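Local coordinates for protein leucine aminopeptidase (Fimbriiglobus ruber, PDB 7D1B) that probably acts as a zinc-binding glutaminyl cyclase of the M28 peptidase family, cyclising the amino-terminal glutamine of peptides, at residues 83-88 against 179-184; 97-102 against 108-113; 210-215 against 291-296. All coordinates share one frame; numbering follows the deposited sequence. Where two conformers were deposited one is given.

Interaction 1. Residues 83-88 against 179-184; sequences KHFEGL and VDFVLF
The ring of F85 brings its CE1 to the edge of the F181 ring, in the plane of that ring and 4.0 Å from F181 CD2, whereas F181 CD2 stands oblique to the F85 ring. At the edge of the F85 ring, close to its plane, sits the methyl L183 CD1, 4.1 Å from F85 CE2. The two contacts therefore flank CZ of F85, one on each neighbouring carbon.

This is helix-on-sheet packing in the α/β fold of an M28 peptidase, and it illustrates how side chains from both elements span the distance between helix and strand. The CA atoms of F85 and F181 stand 9.6 Å apart, a separation spanned by side chains alone. F181 and L183 are two residues apart on strand 178-184, and both send their CB toward helix 72-87. The phenyl of F85 thus meets two strand side chains, touching F181 through CE1 and L183 through CE2. Its chi1 of -68°, with CG beside the backbone N and anti to the carbonyl carbon, carries the ring out from the helix toward the strand.

Helix 153-167 completes this layer, since M163 touches F85, F181 and L183 alike. The F181 ring also makes an edge-to-face contact with W117 of the neighbouring strand. All three residues that touch are buried, and the contact is purely apolar.

The backbone around F85 is held by bonds within its own segment: G87 N reaches K83 O at 2.9 Å, whereas L88 N bonds to F85 O at 3.1 Å and only weakly to H84 O.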
ATOM      1  N   LYS A  83      -7.376 -11.690 -11.305  1.00 15.58           N
ATOM      2  CA  LYS A  83      -7.597 -13.134 -11.309  1.00 15.64           C
ATOM      3  C   LYS A  83      -7.220 -13.755  -9.971  1.00 14.75           C
ATOM      4  O   LYS A  83      -7.934 -14.625  -9.452  1.00 15.32           O
ATOM      5  CB  LYS A  83      -6.791 -13.768 -12.439  1.00 18.28           C
ATOM      6  CG  LYS A  83      -6.918 -15.273 -12.532  0.50 21.59           C
ATOM      7  CD  LYS A  83      -6.044 -15.841 -13.641  0.50 24.76           C
ATOM      8  CE  LYS A  83      -6.211 -17.348 -13.763  0.50 27.84           C
ATOM      9  NZ  LYS A  83      -5.413 -17.897 -14.894  0.50 29.99           N
ATOM     10  N   HIS A  84      -6.123 -13.290  -9.372  1.00 14.49           N
ATOM     11  CA  HIS A  84      -5.686 -13.850  -8.100  1.00 13.86           C
ATOM     12  C   HIS A  84      -6.719 -13.586  -7.005  1.00 12.99           C
ATOM     13  O   HIS A  84      -7.143 -14.504  -6.267  1.00 13.81           O
ATOM     14  CB  HIS A  84      -4.355 -13.204  -7.737  1.00 14.37           C
ATOM     15  CG  HIS A  84      -3.782 -13.723  -6.466  1.00 13.88           C
ATOM     16  ND1 HIS A  84      -3.142 -14.943  -6.387  1.00 15.11           N
ATOM     17  CD2 HIS A  84      -3.786 -13.208  -5.214  1.00 13.85           C
ATOM     18  CE1 HIS A  84      -2.759 -15.142  -5.138  1.00 14.51           C
ATOM     19  NE2 HIS A  84      -3.139 -14.108  -4.406  1.00 13.92           N
ATOM     20  N   PHE A  85      -7.129 -12.325  -6.875  1.00 13.05           N
ATOM     21  CA  PHE A  85      -8.063 -11.963  -5.818  1.00 13.08           C
ATOM     22  C   PHE A  85      -9.417 -12.631  -6.018  1.00 13.13           C
ATOM     23  O   PHE A  85     -10.013 -13.145  -5.063  1.00 14.13           O
ATOM     24  CB  PHE A  85      -8.217 -10.443  -5.734  1.00 13.71           C
ATOM     25  CG  PHE A  85      -6.984  -9.702  -5.252  1.00 13.08           C
ATOM     26  CD1 PHE A  85      -6.237 -10.169  -4.171  1.00 13.25           C
ATOM     27  CD2 PHE A  85      -6.584  -8.527  -5.882  1.00 14.44           C
ATOM     28  CE1 PHE A  85      -5.127  -9.457  -3.718  1.00 13.69           C
ATOM     29  CE2 PHE A  85      -5.475  -7.833  -5.432  1.00 14.76           C
ATOM     30  CZ  PHE A  85      -4.757  -8.298  -4.358  1.00 13.96           C
ATOM     31  N   GLU A  86      -9.933 -12.629  -7.250  1.00 14.27           N
ATOM     32  CA  GLU A  86     -11.222 -13.269  -7.500  1.00 14.89           C
ATOM     33  C   GLU A  86     -11.152 -14.761  -7.225  1.00 13.98           C
ATOM     34  O   GLU A  86     -12.104 -15.346  -6.685  1.00 15.21           O
ATOM     35  CB  GLU A  86     -11.665 -13.022  -8.942  1.00 16.20           C
ATOM     36  CG  GLU A  86     -12.138 -11.591  -9.189  1.00 17.17           C
ATOM     37  CD  GLU A  86     -12.590 -11.339 -10.614  1.00 19.69           C
ATOM     38  OE1 GLU A  86     -12.235 -12.113 -11.529  1.00 22.18           O
ATOM     39  OE2 GLU A  86     -13.320 -10.356 -10.810  1.00 20.81           O
ATOM     40  N   GLY A  87     -10.027 -15.393  -7.567  1.00 14.28           N
ATOM     41  CA  GLY A  87      -9.905 -16.816  -7.347  1.00 14.90           C
ATOM     42  C   GLY A  87      -9.869 -17.187  -5.887  1.00 13.55           C
ATOM     43  O   GLY A  87     -10.060 -18.357  -5.553  1.00 15.26           O
ATOM     44  N   LEU A  88      -9.616 -16.214  -5.010  1.00 13.13           N
ATOM     45  CA  LEU A  88      -9.572 -16.461  -3.574  1.00 13.21           C
ATOM     46  C   LEU A  88     -10.782 -15.901  -2.841  1.00 12.66           C
ATOM     47  O   LEU A  88     -10.844 -15.979  -1.608  1.00 13.37           O
ATOM     48  CB  LEU A  88      -8.241 -15.963  -3.003  1.00 12.94           C
ATOM     49  CG  LEU A  88      -7.067 -16.841  -3.469  1.00 13.29           C
ATOM     50  CD1 LEU A  88      -5.738 -16.145  -3.264  1.00 14.11           C
ATOM     51  CD2 LEU A  88      -7.086 -18.183  -2.735  1.00 15.23           C
ATOM     52  N   VAL A 179     -13.252  -5.425   4.850  1.00 11.33           N
ATOM     53  CA  VAL A 179     -11.853  -5.125   4.531  1.00 11.74           C
ATOM     54  C   VAL A 179     -11.736  -4.948   3.030  1.00 10.77           C
ATOM     55  O   VAL A 179     -12.041  -5.874   2.270  1.00 11.67           O
ATOM     56  CB  VAL A 179     -10.884  -6.215   5.026  1.00 11.89           C
ATOM     57  CG1 VAL A 179      -9.441  -5.844   4.652  1.00 14.02           C
ATOM     58  CG2 VAL A 179     -10.999  -6.389   6.524  1.00 12.60           C
ATOM     59  N   ASP A 180     -11.281  -3.768   2.603  1.00 11.45           N
ATOM     60  CA  ASP A 180     -11.017  -3.490   1.197  1.00 11.45           C
ATOM     61  C   ASP A 180      -9.516  -3.360   0.989  1.00 10.80           C
ATOM     62  O   ASP A 180      -8.863  -2.543   1.655  1.00 12.19           O
ATOM     63  CB  ASP A 180     -11.722  -2.212   0.745  1.00 12.53           C
ATOM     64  CG  ASP A 180     -13.213  -2.385   0.738  1.00 13.32           C
ATOM     65  OD1 ASP A 180     -13.665  -3.518   0.479  1.00 14.56           O
ATOM     66  OD2 ASP A 180     -13.948  -1.420   1.010  1.00 14.60           O
ATOM     67  N   PHE A 181      -8.971  -4.188   0.097  1.00 10.96           N
ATOM     68  CA  PHE A 181      -7.610  -4.014  -0.390  1.00 10.66           C
ATOM     69  C   PHE A 181      -7.702  -3.013  -1.537  1.00 10.85           C
ATOM     70  O   PHE A 181      -8.415  -3.262  -2.520  1.00 12.55           O
ATOM     71  CB  PHE A 181      -7.077  -5.333  -0.946  1.00 11.47           C
ATOM     72  CG  PHE A 181      -6.789  -6.409   0.081  1.00 11.06           C
ATOM     73  CD1 PHE A 181      -6.989  -6.228   1.454  1.00 11.56           C
ATOM     74  CD2 PHE A 181      -6.288  -7.637  -0.354  1.00 12.36           C
ATOM     75  CE1 PHE A 181      -6.682  -7.261   2.371  1.00 12.36           C
ATOM     76  CE2 PHE A 181      -5.982  -8.653   0.553  1.00 12.90           C
ATOM     77  CZ  PHE A 181      -6.173  -8.471   1.905  1.00 12.74           C
ATOM     78  N   VAL A 182      -7.029  -1.877  -1.411  1.00 11.10           N
ATOM     79  CA  VAL A 182      -7.125  -0.827  -2.414  1.00 11.19           C
ATOM     80  C   VAL A 182      -5.731  -0.597  -2.988  1.00 11.53           C
ATOM     81  O   VAL A 182      -4.780  -0.303  -2.245  1.00 11.80           O
ATOM     82  CB  VAL A 182      -7.720   0.472  -1.839  1.00 12.36           C
ATOM     83  CG1 VAL A 182      -7.808   1.542  -2.925  1.00 13.63           C
ATOM     84  CG2 VAL A 182      -9.095   0.192  -1.200  1.00 12.47           C
ATOM     85  N   LEU A 183      -5.619  -0.721  -4.311  1.00 11.30           N
ATOM     86  CA  LEU A 183      -4.381  -0.475  -5.040  1.00 11.57           C
ATOM     87  C   LEU A 183      -4.537   0.824  -5.821  1.00 11.50           C
ATOM     88  O   LEU A 183      -5.394   0.928  -6.718  1.00 12.30           O
ATOM     89  CB  LEU A 183      -4.074  -1.647  -5.966  1.00 13.30           C
ATOM     90  CG  LEU A 183      -3.671  -2.878  -5.144  1.00 13.75           C
ATOM     91  CD1 LEU A 183      -3.876  -4.128  -5.954  1.00 19.77           C
ATOM     92  CD2 LEU A 183      -2.248  -2.738  -4.670  1.00 17.21           C
ATOM     93  N   PHE A 184      -3.733   1.823  -5.455  1.00 11.11           N
ATOM     94  CA  PHE A 184      -3.788   3.139  -6.085  1.00 11.18           C
ATOM     95  C   PHE A 184      -2.876   3.199  -7.300  1.00 11.15           C
ATOM     96  O   PHE A 184      -1.671   2.929  -7.205  1.00 11.62           O
ATOM     97  CB  PHE A 184      -3.327   4.223  -5.119  1.00 12.04           C
ATOM     98  CG  PHE A 184      -4.142   4.321  -3.856  1.00 11.39           C
ATOM     99  CD1 PHE A 184      -5.523   4.534  -3.887  1.00 12.24           C
ATOM    100  CD2 PHE A 184      -3.517   4.216  -2.616  1.00 12.41           C
ATOM    101  CE1 PHE A 184      -6.248   4.643  -2.703  1.00 12.48           C
ATOM    102  CE2 PHE A 184      -4.241   4.333  -1.441  1.00 12.89           C
ATOM    103  CZ  PHE A 184      -5.600   4.540  -1.486  1.00 12.66           C
TER

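Interaction 2. Residues 97-102 against 108-113; sequences FKVRQR and VDMTNL
The β-hairpin of strands 91-99 and 108-117 pairs F97 with M110 and V99 with V108 as antiparallel hydrogen-bonded pairs, with K98 and D109 a non-hydrogen-bonded pair between them. M110 N donates to F97 O at 2.8 Å, nearly straight at 171°, and V108 N reaches V99 O at 2.9 Å.

Each surface of this ladder is secured differently. On one, F97 takes the crowded position between backbone N and carbonyl carbon (chi1 62°), which folds its ring over M110; M110 CB makes a CH-pi contact 3.5 Å from the ring centroid. On the other, K98 and D109 run side by side, and a bend at the end of the lysine chain (chi4 -77°) lets them form a salt bridge, K98 NZ to D109 OD1 at 2.7 Å, on the syn lone pair of that oxygen. The same OD1 accepts from a water at 2.9 Å that also donates to F97 O, tying carboxylate to backbone.

Strand 91-99 is outermost in the sheet. Helix 206-218 lies on the side of F97, V99 and M110, with H210 stacked on F97 and F206 touching V99 and M110; T111 and L113 face helix 72-87 instead.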
ATOM      1  N   PHE A  97     -10.219   6.183 -14.564  1.00 15.75           N
ATOM      2  CA  PHE A  97     -10.280   7.630 -14.727  1.00 15.10           C
ATOM      3  C   PHE A  97      -9.117   8.065 -15.607  1.00 15.64           C
ATOM      4  O   PHE A  97      -8.242   7.271 -15.939  1.00 17.62           O
ATOM      5  CB  PHE A  97     -10.323   8.361 -13.374  1.00 16.53           C
ATOM      6  CG  PHE A  97      -9.108   8.143 -12.494  1.00 15.69           C
ATOM      7  CD1 PHE A  97      -8.938   6.969 -11.772  1.00 16.64           C
ATOM      8  CD2 PHE A  97      -8.157   9.150 -12.358  1.00 16.74           C
ATOM      9  CE1 PHE A  97      -7.818   6.804 -10.951  1.00 16.72           C
ATOM     10  CE2 PHE A  97      -7.055   9.000 -11.538  1.00 16.78           C
ATOM     11  CZ  PHE A  97      -6.879   7.836 -10.835  1.00 16.65           C
ATOM     12  N   LYS A  98      -9.134   9.331 -16.020  1.00 15.76           N
ATOM     13  CA  LYS A  98      -8.067   9.887 -16.842  1.00 16.08           C
ATOM     14  C   LYS A  98      -7.542  11.143 -16.182  1.00 15.10           C
ATOM     15  O   LYS A  98      -8.298  11.898 -15.568  1.00 17.30           O
ATOM     16  CB  LYS A  98      -8.564  10.281 -18.242  1.00 19.77           C
ATOM     17  CG  LYS A  98      -9.017   9.109 -19.082  1.00 23.36           C
ATOM     18  CD  LYS A  98      -9.525   9.595 -20.433  1.00 28.06           C
ATOM     19  CE  LYS A  98     -10.305   8.517 -21.168  1.00 33.71           C
ATOM     20  NZ  LYS A  98      -9.414   7.491 -21.780  1.00 37.47           N
ATOM     21  N   VAL A  99      -6.236  11.374 -16.322  1.00 14.50           N
ATOM     22  CA  VAL A  99      -5.636  12.606 -15.823  1.00 14.60           C
ATOM     23  C   VAL A  99      -4.644  13.106 -16.857  1.00 14.06           C
ATOM     24  O   VAL A  99      -4.268  12.394 -17.782  1.00 16.25           O
ATOM     25  CB  VAL A  99      -4.933  12.436 -14.453  1.00 16.57           C
ATOM     26  CG1 VAL A  99      -5.901  11.909 -13.419  1.00 20.95           C
ATOM     27  CG2 VAL A  99      -3.723  11.520 -14.565  1.00 17.67           C
ATOM     28  N   ARG A 100      -4.207  14.349 -16.681  1.00 13.28           N
ATOM     29  CA  ARG A 100      -3.098  14.908 -17.447  1.00 13.02           C
ATOM     30  C   ARG A 100      -1.959  15.178 -16.472  1.00 13.11           C
ATOM     31  O   ARG A 100      -2.085  16.023 -15.584  1.00 14.86           O
ATOM     32  CB  ARG A 100      -3.499  16.206 -18.157  1.00 13.02           C
ATOM     33  CG  ARG A 100      -2.382  16.715 -19.045  1.00 12.73           C
ATOM     34  CD  ARG A 100      -2.667  18.093 -19.641  1.00 12.52           C
ATOM     35  NE  ARG A 100      -2.753  19.159 -18.634  1.00 11.71           N
ATOM     36  CZ  ARG A 100      -1.705  19.745 -18.060  1.00 10.98           C
ATOM     37  NH1 ARG A 100      -0.462  19.347 -18.354  1.00 12.03           N
ATOM     38  NH2 ARG A 100      -1.898  20.731 -17.190  1.00 12.34           N
ATOM     39  N   GLN A 101      -0.847  14.473 -16.637  1.00 12.85           N
ATOM     40  CA  GLN A 101       0.308  14.775 -15.802  1.00 12.64           C
ATOM     41  C   GLN A 101       0.883  16.134 -16.217  1.00 12.13           C
ATOM     42  O   GLN A 101       0.780  16.538 -17.375  1.00 12.66           O
ATOM     43  CB  GLN A 101       1.331  13.647 -15.931  1.00 13.45           C
ATOM     44  CG  GLN A 101       2.597  13.773 -15.082  1.00 13.38           C
ATOM     45  CD  GLN A 101       2.326  13.987 -13.598  1.00 12.79           C
ATOM     46  OE1 GLN A 101       1.931  15.074 -13.180  1.00 13.17           O
ATOM     47  NE2 GLN A 101       2.534  12.947 -12.790  1.00 13.23           N
ATOM     48  N   ARG A 102       1.475  16.858 -15.260  1.00 12.58           N
ATOM     49  CA  ARG A 102       1.808  18.268 -15.464  1.00 12.56           C
ATOM     50  C   ARG A 102       2.687  18.488 -16.681  1.00 12.87           C
ATOM     51  O   ARG A 102       2.481  19.450 -17.428  1.00 13.72           O
ATOM     52  CB  ARG A 102       2.512  18.834 -14.240  1.00 13.19           C
ATOM     53  CG  ARG A 102       1.658  18.896 -12.982  1.00 13.04           C
ATOM     54  CD  ARG A 102       2.482  19.479 -11.846  1.00 13.78           C
ATOM     55  NE  ARG A 102       1.715  19.560 -10.612  1.00 13.47           N
ATOM     56  CZ  ARG A 102       2.235  19.374  -9.402  1.00 14.19           C
ATOM     57  NH1 ARG A 102       3.518  19.067  -9.256  1.00 15.49           N
ATOM     58  NH2 ARG A 102       1.453  19.464  -8.343  1.00 15.29           N
ATOM     59  N   VAL A 108      -3.598  10.275 -19.580  1.00 15.47           N
ATOM     60  CA  VAL A 108      -3.174   8.953 -19.156  1.00 16.00           C
ATOM     61  C   VAL A 108      -4.349   8.273 -18.483  1.00 14.67           C
ATOM     62  O   VAL A 108      -5.013   8.869 -17.619  1.00 15.66           O
ATOM     63  CB  VAL A 108      -1.913   8.998 -18.269  1.00 17.36           C
ATOM     64  CG1 VAL A 108      -2.065   9.886 -17.056  0.63 17.12           C
ATOM     65  CG2 VAL A 108      -1.454   7.596 -17.895  0.63 17.52           C
ATOM     66  N   ASP A 109      -4.615   7.037 -18.907  1.00 15.66           N
ATOM     67  CA  ASP A 109      -5.612   6.199 -18.257  1.00 15.71           C
ATOM     68  C   ASP A 109      -5.060   5.662 -16.947  1.00 15.50           C
ATOM     69  O   ASP A 109      -3.944   5.137 -16.914  1.00 17.87           O
ATOM     70  CB  ASP A 109      -5.936   5.010 -19.160  1.00 18.48           C
ATOM     71  CG  ASP A 109      -6.760   5.392 -20.355  1.00 22.32           C
ATOM     72  OD1 ASP A 109      -7.685   6.209 -20.200  1.00 24.92           O
ATOM     73  OD2 ASP A 109      -6.484   4.857 -21.444  1.00 27.08           O
ATOM     74  N   MET A 110      -5.837   5.809 -15.880  1.00 14.49           N
ATOM     75  CA  MET A 110      -5.506   5.316 -14.554  1.00 14.00           C
ATOM     76  C   MET A 110      -6.615   4.380 -14.103  1.00 13.77           C
ATOM     77  O   MET A 110      -7.796   4.579 -14.435  1.00 14.77           O
ATOM     78  CB  MET A 110      -5.417   6.481 -13.569  1.00 14.81           C
ATOM     79  CG  MET A 110      -4.377   7.480 -13.942  1.00 16.44           C
ATOM     80  SD  MET A 110      -2.802   6.881 -13.312  0.73 14.23           S
ATOM     81  CE  MET A 110      -1.722   8.298 -13.627  1.00 15.20           C
ATOM     82  N   THR A 111      -6.238   3.385 -13.302  1.00 12.93           N
ATOM     83  CA  THR A 111      -7.221   2.461 -12.731  1.00 13.26           C
ATOM     84  C   THR A 111      -6.817   2.115 -11.307  1.00 13.09           C
ATOM     85  O   THR A 111      -5.773   1.486 -11.101  1.00 13.58           O
ATOM     86  CB  THR A 111      -7.331   1.164 -13.551  1.00 15.11           C
ATOM     87  OG1 THR A 111      -7.552   1.476 -14.927  1.00 16.99           O
ATOM     88  CG2 THR A 111      -8.497   0.303 -13.049  1.00 16.81           C
ATOM     89  N   ASN A 112      -7.633   2.493 -10.321  1.00 12.80           N
ATOM     90  CA  ASN A 112      -7.458   1.909  -8.996  1.00 12.77           C
ATOM     91  C   ASN A 112      -8.163   0.556  -8.974  1.00 12.49           C
ATOM     92  O   ASN A 112      -9.189   0.365  -9.624  1.00 14.40           O
ATOM     93  CB  ASN A 112      -8.098   2.773  -7.911  1.00 12.77           C
ATOM     94  CG  ASN A 112      -7.467   4.148  -7.767  1.00 12.42           C
ATOM     95  OD1 ASN A 112      -6.264   4.341  -8.010  1.00 12.72           O
ATOM     96  ND2 ASN A 112      -8.279   5.107  -7.329  1.00 13.37           N
ATOM     97  N   LEU A 113      -7.604  -0.390  -8.238  1.00 12.71           N
ATOM     98  CA  LEU A 113      -8.227  -1.705  -8.084  1.00 13.90           C
ATOM     99  C   LEU A 113      -8.658  -1.883  -6.635  1.00 14.93           C
ATOM    100  O   LEU A 113      -7.909  -1.560  -5.713  1.00 16.70           O
ATOM    101  CB  LEU A 113      -7.242  -2.810  -8.453  1.00 17.21           C
ATOM    102  CG  LEU A 113      -7.642  -4.175  -9.009  0.51 16.26           C
ATOM    103  CD1 LEU A 113      -8.465  -4.009 -10.273  0.51 15.72           C
ATOM    104  CD2 LEU A 113      -6.425  -5.046  -9.297  0.51 16.20           C
TER
HETATM  105  O   HOH W   1      -9.346   5.529 -17.970  1.00 27.27           O

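Interaction 3. Residues 210-215 against 291-296; sequences HFANGY and NEAGIP
The amide N of G294 donates to N291 O at 2.9 Å, closing the helix end from which A293 meets helix 206-218. Here A293 CB lies 4.0 Å from A212 CB, methyl against methyl, where the two backbones come closest, with CA atoms 5.9 Å apart. Such small side chains let a helix and a turn approach this near.

One turn further along helix 206-218, Y215 makes the second contact. Its ring extends toward the segment 291-296 because a chi1 of 178° sets CG opposite the backbone N, and its CD2-CE2 side meets I295 obliquely: CD1 of I295 is 3.8 Å from Y215 CD2, and CG1 of I295 is 3.9 Å from Y215 CE2. The carbonyl oxygen of A293 lies near the ring plane, beyond the same side. The phenol oxygen has its partner in strand 225-232, where it is hydrogen-bonded to Y226 N. A phenylalanine here would lack the phenol oxygen and would probably leave the amide of Y226 without its mate.

G294 adopts a positive phi of 83°, at which a CB would jam against the carbonyl oxygen of A293. I295 N bonds back to the carbonyl of the residue preceding N291, so the pattern is that of a Schellman motif, ending helix 287-292 with G294 as its C-prime residue.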
ATOM      1  N   HIS A 210      -8.197  10.414  -6.231  1.00 13.45           N
ATOM      2  CA  HIS A 210      -9.417  10.008  -6.918  1.00 14.22           C
ATOM      3  C   HIS A 210     -10.298   9.170  -5.999  1.00 13.88           C
ATOM      4  O   HIS A 210     -11.511   9.395  -5.893  1.00 15.04           O
ATOM      5  CB  HIS A 210      -9.072   9.225  -8.181  1.00 15.16           C
ATOM      6  CG  HIS A 210     -10.274   8.814  -8.966  1.00 16.17           C
ATOM      7  ND1 HIS A 210     -10.901   9.669  -9.844  1.00 18.77           N
ATOM      8  CD2 HIS A 210     -10.969   7.653  -9.000  1.00 18.59           C
ATOM      9  CE1 HIS A 210     -11.935   9.050 -10.384  1.00 20.13           C
ATOM     10  NE2 HIS A 210     -12.005   7.831  -9.886  1.00 20.28           N
ATOM     11  N   PHE A 211      -9.696   8.197  -5.322  1.00 13.07           N
ATOM     12  CA  PHE A 211     -10.445   7.331  -4.426  1.00 13.75           C
ATOM     13  C   PHE A 211     -11.075   8.140  -3.303  1.00 13.15           C
ATOM     14  O   PHE A 211     -12.258   7.967  -2.985  1.00 14.14           O
ATOM     15  CB  PHE A 211      -9.489   6.286  -3.856  1.00 13.50           C
ATOM     16  CG  PHE A 211     -10.148   5.338  -2.886  1.00 12.89           C
ATOM     17  CD1 PHE A 211     -10.738   4.168  -3.328  1.00 14.00           C
ATOM     18  CD2 PHE A 211     -10.191   5.635  -1.532  1.00 14.73           C
ATOM     19  CE1 PHE A 211     -11.369   3.305  -2.419  1.00 14.67           C
ATOM     20  CE2 PHE A 211     -10.803   4.775  -0.613  1.00 15.27           C
ATOM     21  CZ  PHE A 211     -11.400   3.612  -1.073  1.00 15.02           C
ATOM     22  N   ALA A 212     -10.290   9.020  -2.675  1.00 13.31           N
ATOM     23  CA  ALA A 212     -10.798   9.781  -1.546  1.00 14.48           C
ATOM     24  C   ALA A 212     -11.913  10.717  -1.982  1.00 15.23           C
ATOM     25  O   ALA A 212     -12.926  10.843  -1.293  1.00 16.91           O
ATOM     26  CB  ALA A 212      -9.663  10.560  -0.892  1.00 15.79           C
ATOM     27  N   ASN A 213     -11.746  11.384  -3.127  1.00 15.70           N
ATOM     28  CA  ASN A 213     -12.802  12.263  -3.616  1.00 17.89           C
ATOM     29  C   ASN A 213     -14.070  11.486  -3.920  1.00 17.49           C
ATOM     30  O   ASN A 213     -15.179  11.975  -3.661  1.00 19.52           O
ATOM     31  CB  ASN A 213     -12.341  12.997  -4.871  1.00 21.04           C
ATOM     32  CG  ASN A 213     -11.362  14.079  -4.566  1.00 26.60           C
ATOM     33  OD1 ASN A 213     -11.304  14.577  -3.442  1.00 31.12           O
ATOM     34  ND2 ASN A 213     -10.581  14.462  -5.562  1.00 28.88           N
ATOM     35  N   GLY A 214     -13.932  10.283  -4.491  1.00 17.61           N
ATOM     36  CA  GLY A 214     -15.109   9.480  -4.783  1.00 18.64           C
ATOM     37  C   GLY A 214     -15.849   9.090  -3.523  1.00 19.13           C
ATOM     38  O   GLY A 214     -17.088   9.108  -3.473  1.00 21.27           O
ATOM     39  N   TYR A 215     -15.099   8.765  -2.472  1.00 17.65           N
ATOM     40  CA  TYR A 215     -15.717   8.448  -1.193  1.00 18.33           C
ATOM     41  C   TYR A 215     -16.438   9.665  -0.629  1.00 18.41           C
ATOM     42  O   TYR A 215     -17.583   9.568  -0.177  1.00 20.69           O
ATOM     43  CB  TYR A 215     -14.663   7.938  -0.209  1.00 17.65           C
ATOM     44  CG  TYR A 215     -15.220   7.635   1.158  1.00 17.60           C
ATOM     45  CD1 TYR A 215     -16.099   6.566   1.354  1.00 18.44           C
ATOM     46  CD2 TYR A 215     -14.864   8.404   2.255  1.00 18.08           C
ATOM     47  CE1 TYR A 215     -16.613   6.284   2.609  1.00 18.31           C
ATOM     48  CE2 TYR A 215     -15.361   8.123   3.523  1.00 18.35           C
ATOM     49  CZ  TYR A 215     -16.237   7.066   3.687  1.00 17.87           C
ATOM     50  OH  TYR A 215     -16.715   6.748   4.940  1.00 19.29           O
ATOM     51  N   ASN A 291      -6.804  10.730   4.889  1.00 12.74           N
ATOM     52  CA  ASN A 291      -7.013  11.537   6.088  1.00 13.47           C
ATOM     53  C   ASN A 291      -7.845  12.776   5.781  1.00 14.32           C
ATOM     54  O   ASN A 291      -8.738  13.144   6.562  1.00 15.24           O
ATOM     55  CB  ASN A 291      -5.671  11.946   6.700  1.00 13.58           C
ATOM     56  CG  ASN A 291      -5.055  10.836   7.538  1.00 12.62           C
ATOM     57  OD1 ASN A 291      -5.625  10.410   8.552  1.00 13.44           O
ATOM     58  ND2 ASN A 291      -3.879  10.361   7.132  1.00 13.56           N
ATOM     59  N   GLU A 292      -7.582  13.427   4.639  1.00 13.89           N
ATOM     60  CA  GLU A 292      -8.318  14.640   4.299  1.00 15.76           C
ATOM     61  C   GLU A 292      -9.787  14.347   4.044  1.00 16.40           C
ATOM     62  O   GLU A 292     -10.628  15.239   4.207  1.00 19.41           O
ATOM     63  CB  GLU A 292      -7.640  15.340   3.126  1.00 17.05           C
ATOM     64  CG  GLU A 292      -6.305  15.964   3.571  1.00 20.56           C
ATOM     65  CD  GLU A 292      -5.537  16.677   2.480  1.00 25.76           C
ATOM     66  OE1 GLU A 292      -5.924  16.563   1.303  1.00 29.08           O
ATOM     67  OE2 GLU A 292      -4.532  17.343   2.809  1.00 28.83           O
ATOM     68  N   ALA A 293     -10.120  13.118   3.649  1.00 15.28           N
ATOM     69  CA  ALA A 293     -11.501  12.687   3.488  1.00 15.71           C
ATOM     70  C   ALA A 293     -12.111  12.184   4.785  1.00 16.47           C
ATOM     71  O   ALA A 293     -13.227  11.660   4.766  1.00 18.58           O
ATOM     72  CB  ALA A 293     -11.608  11.621   2.399  1.00 16.66           C
ATOM     73  N   GLY A 294     -11.423  12.346   5.909  1.00 15.69           N
ATOM     74  CA  GLY A 294     -11.969  11.913   7.178  1.00 16.76           C
ATOM     75  C   GLY A 294     -11.789  10.450   7.495  1.00 15.75           C
ATOM     76  O   GLY A 294     -12.447   9.954   8.413  1.00 18.19           O
ATOM     77  N   ILE A 295     -10.926   9.746   6.770  1.00 14.05           N
ATOM     78  CA  ILE A 295     -10.609   8.354   7.072  1.00 13.58           C
ATOM     79  C   ILE A 295      -9.273   8.347   7.809  1.00 13.30           C
ATOM     80  O   ILE A 295      -8.239   8.646   7.187  1.00 13.53           O
ATOM     81  CB  ILE A 295     -10.514   7.506   5.795  1.00 13.62           C
ATOM     82  CG1 ILE A 295     -11.782   7.626   4.930  1.00 14.29           C
ATOM     83  CG2 ILE A 295     -10.185   6.056   6.164  1.00 14.47           C
ATOM     84  CD1 ILE A 295     -11.610   7.032   3.539  1.00 15.68           C
ATOM     85  N   PRO A 296      -9.231   8.010   9.099  1.00 13.09           N
ATOM     86  CA  PRO A 296      -7.928   7.932   9.778  1.00 13.04           C
ATOM     87  C   PRO A 296      -7.031   6.965   9.021  1.00 11.76           C
ATOM     88  O   PRO A 296      -7.424   5.829   8.744  1.00 12.09           O
ATOM     89  CB  PRO A 296      -8.290   7.407  11.169  1.00 14.48           C
ATOM     90  CG  PRO A 296      -9.755   7.752  11.366  1.00 17.06           C
ATOM     91  CD  PRO A 296     -10.355   7.650   9.986  1.00 14.38           C
TER

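Interactions 1, 2 and 3 are spaced about 17 to 20 Å apart, centre to centre, around one mixed sheet. Along the chain, interaction 2 is nested within the loop that interaction 1 closes, and interaction 3 follows both. Strand 178-184 lies beside the hairpin in the sheet, with a probable hydrogen bond from L183 N to L113 O at 2.8 Å. Helix 206-218 packs on the other face of that strand, where F211 touches V182 and F184, and H210 reaches F97. Interaction 1 thus fixes a helix to one face, interaction 2 pairs two strands, and interaction 3, away from the zinc site, joins helix 206-218 to the turn leading into strand 297-300.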